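Local atomic coordinates of putative N-acetylmuramoyl-L-alanine amidase,autolysin cwp6 (Peptoclostridium difficile, PDB entry 5J72), a protein that probably cleaves peptidoglycan as a zinc-dependent N-acetylmuramoyl-L-alanine amidase and carries CWB2 domains that attach it to the cell wall. Residues I209-D214 with T234-V239; T244-A249 with Q297-W302. All blocks are in the same frame, centred on the assembly; numbering follows the deposited sequence.

Contact 1. Residues I209-D214 with T234-V239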
loop_
_atom_site.group_PDB
_atom_site.type_symbol
_atom_site.label_atom_id
_atom_site.label_comp_id
_atom_site.label_asym_id
_atom_site.label_seq_id
_atom_site.Cartn_x
_atom_site.Cartn_y
_atom_site.Cartn_z
ATOM N N ILE A 209 5.190 4.124 -25.706
ATOM C CA ILE A 209 3.936 3.379 -25.789
ATOM C C ILE A 209 2.944 4.262 -25.044
ATOM O O ILE A 209 3.041 4.559 -23.832
ATOM C CB ILE A 209 4.044 1.941 -25.189
ATOM C CG1 ILE A 209 5.061 1.111 -25.936
ATOM C CG2 ILE A 209 2.657 1.231 -25.199
ATOM C CD1 ILE A 209 6.534 1.234 -25.336
ATOM N N ILE A 210 1.967 4.761 -25.801
ATOM C CA ILE A 210 0.936 5.594 -25.233
ATOM C C ILE A 210 -0.267 4.713 -24.827
ATOM O O ILE A 210 -0.678 3.843 -25.590
ATOM C CB ILE A 210 0.443 6.643 -26.250
ATOM C CG1 ILE A 210 1.558 7.697 -26.492
ATOM C CG2 ILE A 210 -0.811 7.270 -25.699
ATOM C CD1 ILE A 210 1.301 8.486 -27.744
ATOM N N ILE A 211 -0.773 4.926 -23.623
ATOM C CA ILE A 211 -1.939 4.178 -23.130
ATOM C C ILE A 211 -3.093 5.167 -23.211
ATOM O O ILE A 211 -3.027 6.230 -22.593
ATOM C CB ILE A 211 -1.726 3.685 -21.690
ATOM C CG1 ILE A 211 -0.508 2.736 -21.624
ATOM C CG2 ILE A 211 -3.060 2.980 -21.148
ATOM C CD1 ILE A 211 -0.563 1.588 -22.601
ATOM N N GLY A 212 -4.134 4.822 -23.953
ATOM C CA GLY A 212 -5.254 5.749 -24.101
ATOM C C GLY A 212 -5.478 6.028 -25.587
ATOM O O GLY A 212 -4.546 5.973 -26.412
ATOM N N ASP A 213 -6.726 6.313 -25.975
ATOM C CA ASP A 213 -6.966 6.597 -27.408
ATOM C C ASP A 213 -6.647 8.099 -27.675
ATOM O O ASP A 213 -6.277 8.802 -26.725
ATOM C CB ASP A 213 -8.410 6.195 -27.828
ATOM C CG ASP A 213 -9.550 6.939 -27.148
ATOM O OD1 ASP A 213 -9.281 7.943 -26.426
ATOM O OD2 ASP A 213 -10.724 6.528 -27.347
ATOM N N ASP A 214 -6.805 8.606 -28.926
ATOM C CA ASP A 214 -6.396 9.999 -29.191
ATOM C C ASP A 214 -7.174 11.009 -28.424
ATOM O O ASP A 214 -6.765 12.173 -28.336
ATOM C CB ASP A 214 -6.404 10.332 -30.689
ATOM C CG ASP A 214 -7.743 10.148 -31.359
ATOM O OD1 ASP A 214 -7.770 10.072 -32.607
ATOM O OD2 ASP A 214 -8.774 10.069 -30.633
ATOM N N THR A 234 3.935 3.631 -30.256
ATOM C CA THR A 234 2.914 2.581 -30.287
ATOM C C THR A 234 1.754 3.093 -29.514
ATOM O O THR A 234 1.916 3.897 -28.568
ATOM C CB THR A 234 3.462 1.301 -29.632
ATOM O OG1 THR A 234 4.379 0.695 -30.554
ATOM C CG2 THR A 234 2.363 0.270 -29.285
ATOM N N ARG A 235 0.525 2.667 -29.844
ATOM C CA ARG A 235 -0.609 3.165 -29.058
ATOM C C ARG A 235 -1.487 1.970 -28.725
ATOM O O ARG A 235 -1.738 1.119 -29.591
ATOM C CB ARG A 235 -1.483 4.185 -29.828
ATOM C CG ARG A 235 -2.551 4.815 -28.890
ATOM C CD ARG A 235 -3.535 5.724 -29.641
ATOM N NE ARG A 235 -2.894 6.956 -30.094
ATOM C CZ ARG A 235 -2.951 8.094 -29.420
ATOM N NH1 ARG A 235 -3.611 8.159 -28.271
ATOM N NH2 ARG A 235 -2.345 9.178 -29.886
ATOM N N ILE A 236 -1.911 1.894 -27.479
ATOM C CA ILE A 236 -2.760 0.804 -26.978
ATOM C C ILE A 236 -3.881 1.550 -26.309
ATOM O O ILE A 236 -3.674 2.213 -25.304
ATOM C CB ILE A 236 -2.067 -0.106 -25.977
ATOM C CG1 ILE A 236 -0.848 -0.816 -26.627
ATOM C CG2 ILE A 236 -3.101 -1.149 -25.482
ATOM C CD1 ILE A 236 0.105 -1.354 -25.600
ATOM N N GLY A 237 -5.092 1.469 -26.865
ATOM C CA GLY A 237 -6.211 2.212 -26.282
ATOM C C GLY A 237 -7.491 1.720 -26.934
ATOM O O GLY A 237 -7.559 1.645 -28.158
ATOM N N GLY A 238 -8.485 1.347 -26.121
ATOM C CA GLY A 238 -9.740 0.856 -26.660
ATOM C C GLY A 238 -10.822 1.893 -26.463
ATOM O O GLY A 238 -10.527 3.024 -26.086
ATOM N N VAL A 239 -12.113 1.477 -26.684
ATOM C CA VAL A 239 -13.282 2.372 -26.560
ATOM C C VAL A 239 -13.521 2.829 -25.127
ATOM O O VAL A 239 -14.058 3.900 -24.905
ATOM C CB VAL A 239 -14.544 1.648 -27.131
ATOM C CG1 VAL A 239 -14.902 0.410 -26.300
ATOM C CG2 VAL A 239 -15.734 2.605 -27.163
#

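Contact 2. Residues T244-A249 with Q297-W302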
loop_
_atom_site.group_PDB
_atom_site.type_symbol
_atom_site.label_atom_id
_atom_site.label_comp_id
_atom_site.label_asym_id
_atom_site.label_seq_id
_atom_site.Cartn_x
_atom_site.Cartn_y
_atom_site.Cartn_z
ATOM N N THR A 244 -9.379 -1.278 -23.052
ATOM C CA THR A 244 -7.949 -0.957 -22.925
ATOM C C THR A 244 -7.242 -1.971 -22.007
ATOM O O THR A 244 -6.153 -2.398 -22.351
ATOM C CB THR A 244 -7.792 0.441 -22.373
ATOM O OG1 THR A 244 -8.356 1.322 -23.346
ATOM C CG2 THR A 244 -6.269 0.807 -22.167
ATOM N N SER A 245 -7.882 -2.396 -20.863
ATOM C CA SER A 245 -7.234 -3.375 -19.991
ATOM C C SER A 245 -7.101 -4.669 -20.744
ATOM O O SER A 245 -6.117 -5.398 -20.606
ATOM C CB SER A 245 -8.007 -3.528 -18.665
ATOM O OG SER A 245 -9.182 -4.332 -18.717
ATOM N N LEU A 246 -8.102 -4.988 -21.621
ATOM C CA LEU A 246 -7.974 -6.213 -22.432
ATOM C C LEU A 246 -6.823 -6.055 -23.417
ATOM O O LEU A 246 -6.018 -6.978 -23.600
ATOM C CB LEU A 246 -9.302 -6.529 -23.326
ATOM C CG LEU A 246 -9.107 -7.773 -24.263
ATOM C CD1 LEU A 246 -8.751 -8.992 -23.472
ATOM C CD2 LEU A 246 -10.438 -8.024 -25.119
ATOM N N LEU A 247 -6.736 -4.905 -24.069
ATOM C CA LEU A 247 -5.656 -4.726 -25.083
ATOM C C LEU A 247 -4.264 -4.763 -24.410
ATOM O O LEU A 247 -3.307 -5.280 -24.982
ATOM C CB LEU A 247 -5.888 -3.384 -25.780
ATOM C CG LEU A 247 -7.176 -3.425 -26.703
ATOM C CD1 LEU A 247 -7.532 -1.969 -27.121
ATOM C CD2 LEU A 247 -6.878 -4.379 -27.894
ATOM N N ILE A 248 -4.178 -4.256 -23.169
ATOM C CA ILE A 248 -2.892 -4.326 -22.440
ATOM C C ILE A 248 -2.579 -5.777 -22.126
ATOM O O ILE A 248 -1.451 -6.244 -22.275
ATOM C CB ILE A 248 -3.049 -3.500 -21.172
ATOM C CG1 ILE A 248 -3.042 -1.986 -21.557
ATOM C CG2 ILE A 248 -1.919 -3.864 -20.177
ATOM C CD1 ILE A 248 -3.369 -1.051 -20.376
ATOM N N ALA A 249 -3.613 -6.524 -21.711
ATOM C CA ALA A 249 -3.382 -7.937 -21.418
ATOM C C ALA A 249 -2.894 -8.684 -22.687
ATOM O O ALA A 249 -2.029 -9.568 -22.589
ATOM C CB ALA A 249 -4.680 -8.582 -20.856
ATOM N N GLN A 297 -18.031 -9.216 -22.951
ATOM C CA GLN A 297 -17.898 -10.427 -23.744
ATOM C C GLN A 297 -16.563 -10.587 -24.421
ATOM O O GLN A 297 -16.038 -11.696 -24.495
ATOM C CB GLN A 297 -19.026 -10.451 -24.845
ATOM C CG GLN A 297 -19.129 -11.799 -25.627
ATOM C CD GLN A 297 -19.462 -13.003 -24.735
ATOM O OE1 GLN A 297 -20.331 -12.947 -23.855
ATOM N NE2 GLN A 297 -18.753 -14.124 -24.928
ATOM N N GLY A 298 -16.015 -9.485 -24.980
ATOM C CA GLY A 298 -14.736 -9.595 -25.663
ATOM C C GLY A 298 -13.662 -10.086 -24.704
ATOM O O GLY A 298 -12.858 -10.957 -25.054
ATOM N N THR A 299 -13.645 -9.530 -23.501
ATOM C CA THR A 299 -12.660 -9.976 -22.475
ATOM C C THR A 299 -12.883 -11.432 -22.144
ATOM O O THR A 299 -11.951 -12.256 -22.158
ATOM C CB THR A 299 -12.840 -9.101 -21.269
ATOM O OG1 THR A 299 -12.642 -7.751 -21.715
ATOM C CG2 THR A 299 -11.840 -9.415 -20.154
ATOM N N TYR A 300 -14.161 -11.777 -21.877
ATOM C CA TYR A 300 -14.498 -13.170 -21.562
ATOM C C TYR A 300 -14.033 -14.116 -22.652
ATOM O O TYR A 300 -13.446 -15.163 -22.361
ATOM C CB TYR A 300 -16.033 -13.285 -21.307
ATOM C CG TYR A 300 -16.427 -14.707 -20.957
ATOM C CD1 TYR A 300 -16.263 -15.196 -19.667
ATOM C CD2 TYR A 300 -16.936 -15.571 -21.928
ATOM C CE1 TYR A 300 -16.602 -16.519 -19.341
ATOM C CE2 TYR A 300 -17.272 -16.894 -21.621
ATOM C CZ TYR A 300 -17.110 -17.361 -20.326
ATOM O OH TYR A 300 -17.477 -18.663 -20.028
ATOM N N ASN A 301 -14.250 -13.775 -23.958
ATOM C CA ASN A 301 -13.837 -14.730 -25.005
ATOM C C ASN A 301 -12.348 -14.919 -25.041
ATOM O O ASN A 301 -11.874 -16.033 -25.235
ATOM C CB ASN A 301 -14.354 -14.272 -26.439
ATOM C CG ASN A 301 -15.882 -14.280 -26.519
ATOM O OD1 ASN A 301 -16.506 -15.135 -25.878
ATOM N ND2 ASN A 301 -16.567 -13.330 -27.177
ATOM N N TRP A 302 -11.582 -13.854 -24.850
ATOM C CA TRP A 302 -10.107 -14.004 -24.875
ATOM C C TRP A 302 -9.648 -14.761 -23.614
ATOM O O TRP A 302 -8.856 -15.697 -23.730
ATOM C CB TRP A 302 -9.504 -12.577 -24.959
ATOM C CG TRP A 302 -8.008 -12.582 -25.094
ATOM C CD1 TRP A 302 -7.281 -12.818 -26.217
ATOM C CD2 TRP A 302 -7.052 -12.402 -24.037
ATOM N NE1 TRP A 302 -5.954 -12.819 -25.937
ATOM C CE2 TRP A 302 -5.774 -12.551 -24.603
ATOM C CE3 TRP A 302 -7.159 -12.105 -22.657
ATOM C CZ2 TRP A 302 -4.599 -12.423 -23.849
ATOM C CZ3 TRP A 302 -5.998 -11.978 -21.913
ATOM C CH2 TRP A 302 -4.731 -12.140 -22.513
#

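Contact 1. Residues I209-D214 with T234-V239
The guanidinium of Arg235 lies between Ile210 and Asp214. Ile210 CG2 and CD1 sit over one face. CA and CB of Asp214 sit over the opposite face. At the edge, near the guanidinium plane, is the carbonyl of Gly212. Arg235 NH1 donates to Gly212 O at 3.0 Å, with an N-H...O angle of 154°. The donor stands above the carbonyl plane, 42° out of it. NH1 also donates to Val217 O, so two backbone carbonyls hold this nitrogen. The arginine chain runs extended until a bend at chi3 (-70°), which turns the guanidinium toward the loop after strand 207-211.

The strands themselves pair in parallel. Ile210 N bonds to Thr234 O, Ile236 N to Ile210 O, and Gly212 N to Ile236 O, all at 2.9 to 3.0 Å. On the face with Ile209, Ile211 and Ile236, CG2 of Ile209 meets CD1 of Ile236 at 3.7 Å. Ile211 CD1 rests on Ile236 CB at 4.1 Å. Helices 174-180 and 241-253 pack on this face. With helix 219-228 the strands form a beta-alpha-beta unit at the edge of a four-stranded parallel sheet. The carboxylates of Asp213 and Asp214 make no salt bridge with Arg235; NH1 grips the loop through the main-chain oxygens of Gly212 and Val217.

Contact 2. Residues T244-A249 with Q297-W302
Leu246 and Trp302 both have CG anti to the backbone N, with chi1 of 176° and -176°. These torsions send the two side chains into the space between helices 241-253 and 297-306, where they cross at a slant. The CD1 branch of Leu246 meets the six-membered part of the indole, 3.6 Å from Trp302 CE3. It also lies 4.0 Å from Trp302 CB, so it touches both the ring and the root of the side chain. The CD2 branch turns to the start of the other helix. It rests on the backbone of Gly298, 3.8 Å from Gly298 O. Leu246 CB lies 3.9 Å from Thr299 OG1.

The two helices run in nearly the same direction, with segment axes 23° apart and 10.1 Å from each other at their closest. Both belong to a CWB2 domain and lie beside its four-stranded parallel sheet. Ile288, on the edge strand 287-290 of that sheet, touches both Ala249 and Thr299. Ser245 OG bonds to the backbone N of Leu289, which ties helix 241-253 to the same strand.

One turn further along from Leu246, Ala249 takes the far end of the indole. Its CB is 3.8 Å from Trp302 CZ3. The carbonyl is close too, with Ala249 O 3.7 Å from Trp302 CH2. The indole thus reaches across from its own helix to the other. Beyond Ala249 it touches Lys250 and Asp253 of the same helix.

No hydrogen bond joins the two segments. Where oxygens come close, they meet carbon: Gly298 O faces a leucine methyl group and accepts its hydrogen bond from Trp302 N, within its own helix.

How the contacts relate
From the N terminus, strand 207-211 comes first. The chain passes through helix 219-228 and returns as strand 232-236, where contact 1 closes the loop. It then enters helix 241-253, which opens contact 2. Strand 260-265, helix 270-283 and strand 287-290 follow before helix 297-306 closes that longer loop. The contacts are in series and neither nest nor cross. The centres of contact 1 and contact 2 lie about 14 Å apart. They meet where Leu247 packs on Ile236 and where Gly238 N probably bonds to Thr244 OG1. Helix 241-253 thus joins the sheet containing strand 232-236 to helix 297-306, probably bridging successive CWB2 modules.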